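Local coordinates for protein exodeoxyribonuclease III (Archaeoglobus fulgidus, PDB 2VOA) that probably cleaves DNA at abasic sites as a metal-dependent AP endonuclease of the exonuclease III family, acting in DNA repair, at residues Tyr198-Tyr203 / Leu213-Asp218; Ala235-Arg240 / Asp247-Val252; Phe79-Glu84 / Glu125-Tyr130; Asp89-Ala94 / Ile102-Pro107. The protein carries 1 engineered substitution. All coordinates share one frame; numbering follows the deposited sequence.

Contact 1: Tyr198-Tyr203 / Leu213-Asp218. Engineered in segment 213-218: Gly217 (natural residue Val). With nucleotides of chain C.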
# COMPACT_ATOMS: atom_id res chain seq x y z
N TYR A 198 -18.35 -2.72 -19.57
CA TYR A 198 -18.27 -1.78 -18.44
C TYR A 198 -16.83 -1.32 -18.27
O TYR A 198 -15.90 -2.09 -18.49
CB TYR A 198 -18.81 -2.39 -17.15
CG TYR A 198 -20.23 -2.85 -17.28
CD1 TYR A 198 -20.57 -4.15 -16.96
CD2 TYR A 198 -21.23 -1.99 -17.76
CE1 TYR A 198 -21.88 -4.61 -17.07
CE2 TYR A 198 -22.56 -2.44 -17.87
CZ TYR A 198 -22.86 -3.76 -17.56
OH TYR A 198 -24.17 -4.21 -17.67
N THR A 199 -16.67 -0.04 -17.95
CA THR A 199 -15.36 0.57 -17.75
C THR A 199 -15.12 0.88 -16.26
O THR A 199 -14.10 1.47 -15.91
CB THR A 199 -15.20 1.86 -18.60
OG1 THR A 199 -16.30 2.76 -18.35
CG2 THR A 199 -15.11 1.52 -20.10
N PHE A 200 -16.09 0.52 -15.42
CA PHE A 200 -16.04 0.80 -13.98
C PHE A 200 -16.75 -0.29 -13.19
O PHE A 200 -17.87 -0.66 -13.50
CB PHE A 200 -16.67 2.15 -13.68
CG PHE A 200 -16.87 2.40 -12.21
CD1 PHE A 200 -15.79 2.66 -11.38
CD2 PHE A 200 -18.15 2.37 -11.66
CE1 PHE A 200 -15.98 2.89 -9.99
CE2 PHE A 200 -18.35 2.61 -10.29
CZ PHE A 200 -17.24 2.87 -9.45
N TYR A 201 -16.08 -0.78 -12.14
CA TYR A 201 -16.70 -1.68 -11.17
C TYR A 201 -16.33 -1.12 -9.80
O TYR A 201 -15.15 -0.95 -9.50
CB TYR A 201 -16.15 -3.10 -11.29
CG TYR A 201 -16.50 -3.79 -12.59
CD1 TYR A 201 -15.64 -3.71 -13.68
CD2 TYR A 201 -17.66 -4.55 -12.71
CE1 TYR A 201 -15.94 -4.35 -14.89
CE2 TYR A 201 -17.97 -5.19 -13.91
CZ TYR A 201 -17.11 -5.09 -14.98
OH TYR A 201 -17.39 -5.74 -16.16
N ASP A 202 -17.34 -0.83 -8.99
CA ASP A 202 -17.13 -0.22 -7.67
C ASP A 202 -16.35 -1.16 -6.77
O ASP A 202 -16.71 -2.33 -6.67
CB ASP A 202 -18.48 0.15 -7.06
CG ASP A 202 -18.36 1.03 -5.84
OD1 ASP A 202 -17.60 0.69 -4.92
OD2 ASP A 202 -19.10 2.05 -5.76
N TYR A 203 -15.29 -0.67 -6.13
CA TYR A 203 -14.48 -1.50 -5.23
C TYR A 203 -15.33 -2.16 -4.13
O TYR A 203 -15.01 -3.25 -3.62
CB TYR A 203 -13.45 -0.65 -4.51
CG TYR A 203 -12.27 -0.13 -5.29
CD1 TYR A 203 -11.91 1.23 -5.21
CD2 TYR A 203 -11.46 -0.97 -6.05
CE1 TYR A 203 -10.78 1.72 -5.86
CE2 TYR A 203 -10.33 -0.48 -6.73
CZ TYR A 203 -9.99 0.86 -6.61
OH TYR A 203 -8.87 1.35 -7.25
N LEU A 213 -21.74 -6.36 -12.35
CA LEU A 213 -22.27 -5.15 -11.70
C LEU A 213 -21.32 -3.99 -11.97
O LEU A 213 -20.57 -3.54 -11.08
CB LEU A 213 -22.48 -5.38 -10.20
CG LEU A 213 -23.47 -6.49 -9.81
CD1 LEU A 213 -23.46 -6.63 -8.30
CD2 LEU A 213 -24.86 -6.16 -10.32
N GLY A 214 -21.35 -3.52 -13.21
CA GLY A 214 -20.52 -2.41 -13.63
C GLY A 214 -21.31 -1.30 -14.31
O GLY A 214 -22.55 -1.41 -14.48
N TRP A 215 -20.56 -0.25 -14.66
CA TRP A 215 -21.04 0.96 -15.35
C TRP A 215 -20.14 1.30 -16.51
O TRP A 215 -18.95 0.94 -16.52
CB TRP A 215 -20.97 2.18 -14.40
CG TRP A 215 -21.74 2.08 -13.16
CD1 TRP A 215 -21.50 1.24 -12.10
CD2 TRP A 215 -22.88 2.87 -12.80
NE1 TRP A 215 -22.43 1.45 -11.12
CE2 TRP A 215 -23.28 2.45 -11.52
CE3 TRP A 215 -23.59 3.90 -13.44
CZ2 TRP A 215 -24.39 3.01 -10.85
CZ3 TRP A 215 -24.72 4.46 -12.76
CH2 TRP A 215 -25.08 4.01 -11.49
N ARG A 216 -20.69 2.00 -17.50
CA ARG A 216 -19.86 2.47 -18.62
C ARG A 216 -20.05 3.99 -18.73
O ARG A 216 -20.88 4.50 -19.51
CB ARG A 216 -20.20 1.72 -19.92
CG ARG A 216 -19.05 1.76 -20.98
CD ARG A 216 -18.85 3.15 -21.59
NE ARG A 216 -20.00 3.49 -22.43
CZ ARG A 216 -19.97 4.26 -23.51
NH1 ARG A 216 -18.83 4.85 -23.91
NH2 ARG A 216 -21.09 4.43 -24.20
N GLY A 217 -19.29 4.72 -17.89
CA GLY A 217 -19.33 6.19 -17.86
C GLY A 217 -18.12 6.87 -18.48
O GLY A 217 -18.03 8.12 -18.50
N ASP A 218 -17.17 6.08 -18.98
CA ASP A 218 -15.96 6.54 -19.68
C ASP A 218 -16.22 6.44 -21.19
O ASP A 218 -16.89 5.51 -21.66
CB ASP A 218 -14.75 5.69 -19.30
CG ASP A 218 -14.48 5.68 -17.82
OD1 ASP A 218 -14.94 4.74 -17.12
OD2 ASP A 218 -13.82 6.64 -17.36
P DC C 2 -9.89 -3.02 -1.65
OP1 DC C 2 -9.74 -3.82 -2.88
OP2 DC C 2 -9.33 -3.52 -0.36
O5' DC C 2 -9.25 -1.59 -1.84
C5' DC C 2 -9.55 -0.91 -3.07
C4' DC C 2 -9.18 0.54 -2.96
O4' DC C 2 -10.22 1.20 -2.20
C3' DC C 2 -7.84 0.85 -2.28
O3' DC C 2 -7.13 1.74 -3.10
C2' DC C 2 -8.25 1.58 -1.01
C1' DC C 2 -9.57 2.21 -1.48
N1 DC C 2 -10.44 2.74 -0.35
C2 DC C 2 -11.20 3.89 -0.58
O2 DC C 2 -11.18 4.43 -1.69
N3 DC C 2 -11.96 4.38 0.43
C4 DC C 2 -11.96 3.78 1.62
N4 DC C 2 -12.73 4.32 2.57
C5 DC C 2 -11.20 2.61 1.89
C6 DC C 2 -10.45 2.13 0.88
O5' DG C 1 -15.70 -3.09 0.62
C5' DG C 1 -14.31 -3.05 0.85
C4' DG C 1 -13.58 -2.66 -0.43
O4' DG C 1 -14.00 -1.37 -0.96
C3' DG C 1 -12.07 -2.50 -0.26
O3' DG C 1 -11.45 -2.80 -1.50
C2' DG C 1 -11.89 -1.03 0.10
C1' DG C 1 -13.00 -0.39 -0.72
N9 DG C 1 -13.68 0.71 -0.06
C8 DG C 1 -14.07 0.79 1.26
N7 DG C 1 -14.69 1.90 1.53
C5 DG C 1 -14.72 2.58 0.33
C6 DG C 1 -15.25 3.84 0.04
O6 DG C 1 -15.83 4.60 0.84
N1 DG C 1 -15.08 4.18 -1.31
C2 DG C 1 -14.45 3.39 -2.25
N2 DG C 1 -14.36 3.88 -3.50
N3 DG C 1 -13.93 2.19 -1.97
C4 DG C 1 -14.11 1.86 -0.66
O HOH W 1 -19.95 -1.13 -9.91

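Contact 2: Ala235-Arg240 / Asp247-Val252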
# COMPACT_ATOMS: atom_id res chain seq x y z
N ALA A 235 -12.88 -2.27 -24.04
CA ALA A 235 -12.43 -2.04 -22.67
C ALA A 235 -11.49 -3.17 -22.29
O ALA A 235 -11.79 -4.34 -22.54
CB ALA A 235 -13.63 -1.95 -21.69
N ASP A 236 -10.36 -2.82 -21.70
CA ASP A 236 -9.36 -3.83 -21.31
C ASP A 236 -9.53 -4.27 -19.85
O ASP A 236 -9.20 -3.53 -18.93
CB ASP A 236 -7.95 -3.28 -21.56
CG ASP A 236 -6.85 -4.32 -21.36
OD1 ASP A 236 -5.67 -3.95 -21.59
OD2 ASP A 236 -7.15 -5.50 -20.99
N ILE A 237 -10.07 -5.48 -19.66
CA ILE A 237 -10.33 -6.01 -18.31
C ILE A 237 -9.05 -6.42 -17.55
O ILE A 237 -9.04 -6.50 -16.31
CB ILE A 237 -11.36 -7.20 -18.36
CG1 ILE A 237 -11.91 -7.56 -16.96
CG2 ILE A 237 -10.75 -8.42 -19.03
CD1 ILE A 237 -12.68 -6.47 -16.29
N LYS A 238 -7.96 -6.69 -18.28
CA LYS A 238 -6.75 -7.23 -17.65
C LYS A 238 -6.19 -6.38 -16.48
O LYS A 238 -5.96 -6.93 -15.39
CB LYS A 238 -5.67 -7.55 -18.69
CG LYS A 238 -6.05 -8.70 -19.61
CD LYS A 238 -4.92 -9.02 -20.58
CE LYS A 238 -5.41 -10.00 -21.65
NZ LYS A 238 -4.84 -9.63 -23.00
N PRO A 239 -5.98 -5.06 -16.69
CA PRO A 239 -5.52 -4.22 -15.57
C PRO A 239 -6.49 -4.18 -14.37
O PRO A 239 -6.05 -3.97 -13.24
CB PRO A 239 -5.34 -2.82 -16.17
CG PRO A 239 -5.84 -2.88 -17.58
CD PRO A 239 -6.14 -4.31 -17.95
N ARG A 240 -7.79 -4.40 -14.64
CA ARG A 240 -8.81 -4.43 -13.57
C ARG A 240 -8.74 -5.69 -12.67
O ARG A 240 -9.23 -5.70 -11.54
CB ARG A 240 -10.21 -4.25 -14.17
CG ARG A 240 -11.34 -4.10 -13.12
CD ARG A 240 -11.16 -2.83 -12.29
NE ARG A 240 -12.19 -2.59 -11.25
CZ ARG A 240 -12.18 -3.17 -10.04
NH1 ARG A 240 -11.26 -4.08 -9.74
NH2 ARG A 240 -13.12 -2.89 -9.15
N ASP A 247 -10.27 1.19 -10.00
CA ASP A 247 -11.65 0.71 -10.13
C ASP A 247 -12.18 0.81 -11.58
O ASP A 247 -13.13 0.12 -11.93
CB ASP A 247 -12.62 1.37 -9.11
CG ASP A 247 -12.45 2.88 -8.97
OD1 ASP A 247 -11.71 3.53 -9.77
OD2 ASP A 247 -13.12 3.44 -8.07
N HIS A 248 -11.54 1.64 -12.40
CA HIS A 248 -11.87 1.75 -13.84
C HIS A 248 -10.98 0.84 -14.71
O HIS A 248 -9.87 0.47 -14.29
CB HIS A 248 -11.75 3.20 -14.31
CG HIS A 248 -12.78 4.10 -13.73
ND1 HIS A 248 -13.78 4.67 -14.50
CD2 HIS A 248 -12.95 4.58 -12.48
CE1 HIS A 248 -14.55 5.42 -13.73
NE2 HIS A 248 -14.08 5.37 -12.50
N LEU A 249 -11.47 0.54 -15.92
CA LEU A 249 -10.71 -0.15 -16.98
C LEU A 249 -10.27 0.88 -18.05
O LEU A 249 -11.00 1.85 -18.31
CB LEU A 249 -11.63 -1.14 -17.71
CG LEU A 249 -12.07 -2.47 -17.11
CD1 LEU A 249 -13.00 -2.27 -15.92
CD2 LEU A 249 -12.76 -3.29 -18.18
N PRO A 250 -9.09 0.67 -18.69
CA PRO A 250 -8.83 1.49 -19.89
C PRO A 250 -9.85 1.21 -20.99
O PRO A 250 -10.29 0.05 -21.18
CB PRO A 250 -7.45 0.99 -20.37
CG PRO A 250 -6.81 0.45 -19.16
CD PRO A 250 -7.95 -0.23 -18.42
N LEU A 251 -10.21 2.26 -21.72
CA LEU A 251 -11.04 2.14 -22.90
C LEU A 251 -10.13 2.54 -24.07
O LEU A 251 -9.45 3.58 -23.99
CB LEU A 251 -12.28 3.05 -22.80
CG LEU A 251 -13.24 3.01 -23.99
CD1 LEU A 251 -13.91 1.63 -24.10
CD2 LEU A 251 -14.29 4.15 -23.86
N VAL A 252 -10.08 1.69 -25.10
CA VAL A 252 -9.11 1.81 -26.21
C VAL A 252 -9.86 1.93 -27.53
O VAL A 252 -10.84 1.20 -27.75
CB VAL A 252 -8.16 0.57 -26.28
CG1 VAL A 252 -7.07 0.75 -27.35
CG2 VAL A 252 -7.53 0.29 -24.90

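Contact 3: Phe79-Glu84 / Glu125-Tyr130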
# COMPACT_ATOMS: atom_id res chain seq x y z
N PHE A 79 -5.56 24.30 -20.26
CA PHE A 79 -6.17 23.69 -19.07
C PHE A 79 -7.49 24.38 -18.74
O PHE A 79 -7.60 25.62 -18.77
CB PHE A 79 -5.26 23.84 -17.83
CG PHE A 79 -3.82 23.45 -18.06
CD1 PHE A 79 -2.79 24.40 -17.89
CD2 PHE A 79 -3.48 22.17 -18.48
CE1 PHE A 79 -1.46 24.04 -18.13
CE2 PHE A 79 -2.14 21.82 -18.70
CZ PHE A 79 -1.15 22.74 -18.53
N GLY A 80 -8.47 23.57 -18.37
CA GLY A 80 -9.75 24.06 -17.85
C GLY A 80 -10.72 24.55 -18.92
O GLY A 80 -10.39 24.65 -20.11
N LEU A 81 -11.95 24.81 -18.48
CA LEU A 81 -12.94 25.49 -19.31
C LEU A 81 -12.53 26.95 -19.50
O LEU A 81 -11.67 27.45 -18.78
CB LEU A 81 -14.33 25.38 -18.65
CG LEU A 81 -14.96 23.97 -18.72
CD1 LEU A 81 -16.16 23.89 -17.76
CD2 LEU A 81 -15.40 23.64 -20.15
N ASP A 82 -13.13 27.63 -20.48
CA ASP A 82 -12.79 29.04 -20.76
C ASP A 82 -13.68 30.05 -20.02
O ASP A 82 -13.75 31.24 -20.39
CB ASP A 82 -12.78 29.30 -22.27
CG ASP A 82 -14.12 29.04 -22.93
OD1 ASP A 82 -14.96 28.29 -22.37
OD2 ASP A 82 -14.35 29.59 -24.02
N SER A 83 -14.32 29.60 -18.95
CA SER A 83 -15.10 30.47 -18.05
C SER A 83 -14.97 29.98 -16.60
O SER A 83 -14.59 28.84 -16.36
CB SER A 83 -16.57 30.49 -18.47
OG SER A 83 -17.14 29.20 -18.38
N GLU A 84 -15.31 30.86 -15.66
CA GLU A 84 -15.16 30.62 -14.23
C GLU A 84 -16.31 29.76 -13.66
O GLU A 84 -17.47 30.00 -14.01
CB GLU A 84 -15.09 31.98 -13.52
CG GLU A 84 -14.04 32.06 -12.43
CD GLU A 84 -12.66 31.63 -12.90
OE1 GLU A 84 -12.16 30.59 -12.40
OE2 GLU A 84 -12.08 32.31 -13.79
N GLU A 125 -23.30 21.92 -19.39
CA GLU A 125 -23.78 23.01 -20.24
C GLU A 125 -22.59 23.89 -20.70
O GLU A 125 -22.49 24.29 -21.87
CB GLU A 125 -24.82 23.85 -19.50
CG GLU A 125 -25.25 25.14 -20.22
CD GLU A 125 -26.12 24.91 -21.45
OE1 GLU A 125 -26.53 25.93 -22.09
OE2 GLU A 125 -26.45 23.74 -21.78
N ARG A 126 -21.70 24.20 -19.77
CA ARG A 126 -20.51 24.98 -20.12
C ARG A 126 -19.66 24.23 -21.14
O ARG A 126 -19.18 24.83 -22.10
CB ARG A 126 -19.70 25.33 -18.87
CG ARG A 126 -20.41 26.33 -17.95
CD ARG A 126 -19.39 27.00 -17.04
NE ARG A 126 -18.87 26.10 -16.01
CZ ARG A 126 -17.65 26.20 -15.49
NH1 ARG A 126 -16.82 27.13 -15.93
NH2 ARG A 126 -17.25 25.38 -14.54
N LEU A 127 -19.54 22.91 -20.95
CA LEU A 127 -18.72 22.08 -21.85
C LEU A 127 -19.33 22.09 -23.24
O LEU A 127 -18.60 22.14 -24.25
CB LEU A 127 -18.62 20.65 -21.31
CG LEU A 127 -17.73 19.73 -22.14
CD1 LEU A 127 -16.32 20.31 -22.24
CD2 LEU A 127 -17.67 18.36 -21.49
N TYR A 128 -20.65 22.03 -23.32
CA TYR A 128 -21.34 22.17 -24.61
C TYR A 128 -20.90 23.43 -25.37
O TYR A 128 -20.47 23.36 -26.52
CB TYR A 128 -22.87 22.19 -24.40
CG TYR A 128 -23.65 22.49 -25.67
CD1 TYR A 128 -24.08 23.79 -25.96
CD2 TYR A 128 -23.93 21.47 -26.59
CE1 TYR A 128 -24.78 24.06 -27.14
CE2 TYR A 128 -24.63 21.73 -27.78
CZ TYR A 128 -25.04 23.03 -28.04
OH TYR A 128 -25.73 23.33 -29.19
N HIS A 129 -20.98 24.58 -24.71
CA HIS A 129 -20.65 25.84 -25.38
C HIS A 129 -19.16 25.92 -25.71
O HIS A 129 -18.78 26.42 -26.78
CB HIS A 129 -21.16 27.01 -24.55
CG HIS A 129 -22.66 27.07 -24.52
ND1 HIS A 129 -23.40 27.35 -25.65
CD2 HIS A 129 -23.55 26.83 -23.53
CE1 HIS A 129 -24.69 27.32 -25.34
NE2 HIS A 129 -24.81 27.00 -24.06
N TYR A 130 -18.34 25.36 -24.83
CA TYR A 130 -16.89 25.33 -25.02
C TYR A 130 -16.51 24.54 -26.28
O TYR A 130 -15.73 25.02 -27.13
CB TYR A 130 -16.19 24.81 -23.76
CG TYR A 130 -14.70 24.55 -23.90
CD1 TYR A 130 -13.77 25.58 -23.82
CD2 TYR A 130 -14.24 23.25 -24.12
CE1 TYR A 130 -12.38 25.31 -23.96
CE2 TYR A 130 -12.88 22.98 -24.26
CZ TYR A 130 -11.96 24.00 -24.16
OH TYR A 130 -10.61 23.72 -24.30
O HOH W 2 -8.81 24.80 -22.43

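Contact 4: Asp89-Ala94 / Ile102-Pro107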
# COMPACT_ATOMS: atom_id res chain seq x y z
N ASP A 89 -8.10 21.37 -13.11
CA ASP A 89 -7.86 19.97 -12.70
C ASP A 89 -8.86 18.96 -13.27
O ASP A 89 -8.84 17.78 -12.89
CB ASP A 89 -7.77 19.83 -11.17
CG ASP A 89 -9.09 20.18 -10.43
OD1 ASP A 89 -10.08 20.60 -11.08
OD2 ASP A 89 -9.12 20.07 -9.18
N ARG A 90 -9.73 19.42 -14.18
CA ARG A 90 -10.73 18.57 -14.81
C ARG A 90 -10.70 18.58 -16.33
O ARG A 90 -11.52 17.93 -16.97
CB ARG A 90 -12.14 18.97 -14.36
CG ARG A 90 -12.44 18.74 -12.86
CD ARG A 90 -13.91 19.00 -12.59
NE ARG A 90 -14.30 18.69 -11.21
CZ ARG A 90 -14.66 17.48 -10.77
NH1 ARG A 90 -14.69 16.42 -11.56
NH2 ARG A 90 -15.01 17.34 -9.50
N LEU A 91 -9.84 19.39 -16.94
CA LEU A 91 -9.85 19.44 -18.40
C LEU A 91 -8.47 19.82 -18.86
O LEU A 91 -7.94 20.85 -18.44
CB LEU A 91 -10.88 20.46 -18.91
CG LEU A 91 -11.16 20.59 -20.42
CD1 LEU A 91 -12.47 21.30 -20.66
CD2 LEU A 91 -10.04 21.32 -21.24
N ILE A 92 -7.91 18.98 -19.72
CA ILE A 92 -6.62 19.28 -20.36
C ILE A 92 -6.78 19.02 -21.84
O ILE A 92 -7.39 18.01 -22.25
CB ILE A 92 -5.44 18.48 -19.70
CG1 ILE A 92 -4.07 18.96 -20.23
CG2 ILE A 92 -5.63 16.95 -19.84
CD1 ILE A 92 -2.89 18.27 -19.56
N ARG A 93 -6.25 19.93 -22.65
CA ARG A 93 -6.40 19.86 -24.09
C ARG A 93 -5.07 20.11 -24.78
O ARG A 93 -4.30 20.93 -24.34
CB ARG A 93 -7.39 20.91 -24.54
CG ARG A 93 -7.60 20.98 -26.05
CD ARG A 93 -8.82 21.78 -26.32
NE ARG A 93 -9.35 21.60 -27.67
CZ ARG A 93 -10.40 22.28 -28.12
NH1 ARG A 93 -11.02 23.14 -27.30
NH2 ARG A 93 -10.84 22.10 -29.35
N ALA A 94 -4.82 19.39 -25.87
CA ALA A 94 -3.56 19.53 -26.60
C ALA A 94 -3.75 19.06 -28.03
O ALA A 94 -4.62 18.24 -28.30
CB ALA A 94 -2.45 18.71 -25.93
N ILE A 102 -9.19 16.47 -26.31
CA ILE A 102 -9.81 17.13 -25.14
C ILE A 102 -10.10 16.05 -24.09
O ILE A 102 -10.90 15.16 -24.34
CB ILE A 102 -11.13 17.88 -25.48
CG1 ILE A 102 -10.98 18.75 -26.74
CG2 ILE A 102 -11.60 18.69 -24.27
CD1 ILE A 102 -11.61 18.14 -28.01
N ASN A 103 -9.46 16.14 -22.92
CA ASN A 103 -9.58 15.12 -21.87
C ASN A 103 -10.29 15.72 -20.67
O ASN A 103 -9.80 16.66 -20.05
CB ASN A 103 -8.18 14.66 -21.46
CG ASN A 103 -8.19 13.70 -20.26
OD1 ASN A 103 -9.22 13.09 -19.92
ND2 ASN A 103 -6.98 13.51 -19.67
N THR A 104 -11.48 15.21 -20.36
CA THR A 104 -12.31 15.75 -19.28
C THR A 104 -12.55 14.73 -18.16
O THR A 104 -12.77 13.52 -18.41
CB THR A 104 -13.73 16.21 -19.77
OG1 THR A 104 -14.39 15.10 -20.36
CG2 THR A 104 -13.63 17.32 -20.81
N TYR A 105 -12.57 15.25 -16.93
CA TYR A 105 -13.04 14.51 -15.79
C TYR A 105 -14.26 15.28 -15.26
O TYR A 105 -14.12 16.28 -14.53
CB TYR A 105 -11.94 14.35 -14.71
CG TYR A 105 -12.45 13.72 -13.46
CD1 TYR A 105 -13.19 12.52 -13.51
CD2 TYR A 105 -12.23 14.32 -12.20
CE1 TYR A 105 -13.70 11.94 -12.36
CE2 TYR A 105 -12.73 13.74 -11.03
CZ TYR A 105 -13.48 12.56 -11.12
OH TYR A 105 -13.99 11.99 -9.98
N VAL A 106 -15.44 14.87 -15.72
CA VAL A 106 -16.68 15.59 -15.43
C VAL A 106 -17.05 15.45 -13.96
O VAL A 106 -16.89 14.39 -13.39
CB VAL A 106 -17.79 15.04 -16.36
CG1 VAL A 106 -19.17 15.60 -16.00
CG2 VAL A 106 -17.42 15.33 -17.85
N PRO A 107 -17.57 16.53 -13.31
CA PRO A 107 -18.01 16.34 -11.90
C PRO A 107 -18.98 15.16 -11.74
O PRO A 107 -19.95 15.01 -12.50
CB PRO A 107 -18.70 17.68 -11.56
CG PRO A 107 -17.94 18.69 -12.45
CD PRO A 107 -17.76 17.92 -13.77
O HOH W 3 -16.02 14.41 -9.21

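Contact 1: Tyr198-Tyr203 / Leu213-Asp218
The Tyr198 ring lies with one face over the backbone of Gly214, its CG 3.5 Å from Gly214 C, and Gly214 CA makes a CH-pi contact with the same ring. Tyr201 CD2 lies 3.7 Å from Gly214 CA and touches Leu213 O, and Gly214 brings no side chain into this confined space. Next along, Phe200 and Trp215 lie side by side and point the same way. Phe200 CD2 comes to 3.6 Å from Trp215 CD1, which lies at the edge of the phenyl ring, but the rings meet obliquely, their planes 58° apart.

The backbones pair at a single antiparallel bridge, Phe200 with Trp215, in a classic beta bulge: Thr199 and Phe200 both face Trp215. Trp215 N gives a straight bond to Phe200 O, 3.0 Å away and in its carbonyl plane, while Trp215 O receives both Thr199 N, at 2.9 Å, and a weaker bond from Phe200 N. A water extends the pairing, accepting from Asp202 N and donating to Leu213 O. Beyond, Tyr203 lays its ring over the sugar of DC2 of chain C. Gly217, an engineered replacement for the natural valine, sits just before Asp218.

Thr199 carries OG1 between its backbone N and carbonyl carbon (chi1 53°), which turns the hydroxyl to Asp218. It donates to the anti lone pair of Asp218 OD1 over 2.7 Å, and the same oxygen bonds to His248 ND1. Asp218 is predicted to matter for catalysis and His248 to be an active-site residue. Thr199 is thus a second-shell residue, consistent with a role in fixing the rotation of the carboxylate that faces the histidine.

Contact 2: Ala235-Arg240 / Asp247-Val252
At the end of edge strand 230-235 the backbone runs antiparallel to the start of strand 251-255, with Ala235 and Leu251 a non-hydrogen-bonded pair, CA atoms 4.4 Å apart, before the two chains part. This is a rim of one of the two sheets in the DNase I-like sandwich. Asp236 N closes the pairing with a straight bond to Pro250 O, 2.9 Å long, and Ala235 CA adds a CA-H...O contact to the same oxygen.

After the strand the chain turns into the short helix 238-241. Asp236 caps that turn, its OD2 accepting from Lys238 N above the carboxylate plane, while OD1 bonds to Trp22 of helix 16-26. Leu249 packs against this turn. Its CD2 meets Ala235 CB and lies alongside Ile237 CD1, at 3.7 Å, the two side chains pointing the same way. The other branch, CD1, packs on Arg240 CG at 3.7 Å, where the leucine and the arginine run at about a right angle. Pro239 CG meets Pro250 CD at 3.5 Å, tighter than usual for carbons, and Trp22 touches both rings.

At the far end sit Asp247 and His248, predicted metal ligands, the histidine also a predicted proton acceptor held at ND1 by Asp218. Both leave the backbone away from segment 235-240, so the contact meets this site through its backbone. The Arg240 chain leaves with CG opposite its backbone N (chi1 -173°) and bends at chi2, bringing the guanidinium beside that backbone. NH2 bonds to Tyr201 O, and NE donates to Asp247 O over 2.9 Å, approaching from above the carbonyl plane at a C=O...N angle of 102°.

Contact 3: Phe79-Glu84 / Glu125-Tyr130
With CG opposite the carbonyl carbon (chi1 -69°) and a bend at chi3, Arg126 lays its guanidinium over Leu81, whose CD1 sits over the centre of one face, 3.6 Å from Arg126 CZ. The opposite face is turned to Glu84 O. At the edge, Arg126 NH1 donates a straight bond in the guanidinium plane to Ser83 OG, 3.2 Å away, and a weak, bent one to Ser83 O at 2.8 Å. NH2 binds Pro85 O beyond the segment, so several loop oxygens hold the flat group in place.

The other branch of Leu81 enters the helix surface between Leu127 and Tyr130: CD2 lies 4.0 Å from Leu127 CD1 and 3.9 Å from Tyr130 CB. Asp82 comes at the edge of the tyrosine ring, OD1 being 3.3 Å from Tyr130 CD1 with the planes 70° apart, while its OD2 forms a salt bridge with Lys133. A water joins Gly80 O to Tyr130 OH, which also bonds to Arg93.

This is loop-on-helix packing in the DNase I-like alpha/beta sandwich, where the segment after strand 77-79 closes against helix 115-134 of the outer helical layer.

Contact 4: Asp89-Ala94 / Ile102-Pro107
Arg90 and Tyr105 grip each other twice: Tyr105 N donates to Arg90 O over 2.9 Å, and Arg90 NH1 returns a straight bond to Tyr105 O at 3.0 Å. That oxygen lies in the guanidinium plane, although the nitrogen approaches from above the carbonyl plane. The two residues sit at the open end of the beta hairpin of strands 91-96 and 99-105 in the second sheet of the DNase I-like sandwich; the axes of 91-94 and 102-105 run antiparallel at 174°. Ile92 and Asn103 exchange two backbone hydrogen bonds, Ile92 N to Asn103 O at 3.0 Å and Asn103 N to Ile92 O at 2.9 Å. The flanking pairs, Leu91 with Thr104 and Arg93 with Ile102, are non-hydrogen-bonded.

Tyr105 is a predicted active-site residue near Glu35 and Asn148. The Arg90 chain, extended from CG to NE, brings its guanidinium up to the ring, crossing it at a slant with the planes 21° apart and NH1 3.3 Å from Tyr105 CD2. Pro107 lies over one face of the guanidinium, its CA 3.3 Å from Arg90 NH1. A water accepts from Arg90 NH2 and meets Tyr105 OH, and the arginine packs on a DNA phosphate.

On one side of the hairpin, Leu91 runs alongside Thr104 and Arg93 alongside Ile102. The polar end of Arg93 leads to Asp100, and Thr104 OG1 bonds to Trp143. On the other side, Gln34 and Met33 O of the facing sheet hold the Asn103 amide, and its ND2 lies 3.7 Å from Ile92 CG2. Ile102 CG1 rests over a face of the Arg93 guanidinium, 3.4 Å from Arg93 NE.

In the fold
From the N terminus, contact 3 opens first at 79-84 and closes only when helix 115-134 arrives at 125-130. Nested inside that long loop, contact 4 closes the hairpin of strands 91-96 and 99-105. The two touch through Gly80 with Leu91 and through Tyr130 with Arg93, joining strand, loop and helix on one side of the sandwich. Contacts 1 and 2 follow in series. Contact 1 closes the excursion before strand 218-222, and contact 2 ties strand 230-235 and helix 238-241 to the start of strand 251-255. They meet through Thr199 with Leu249 and Tyr201 with Arg240, across the centre of the chain from contact 3.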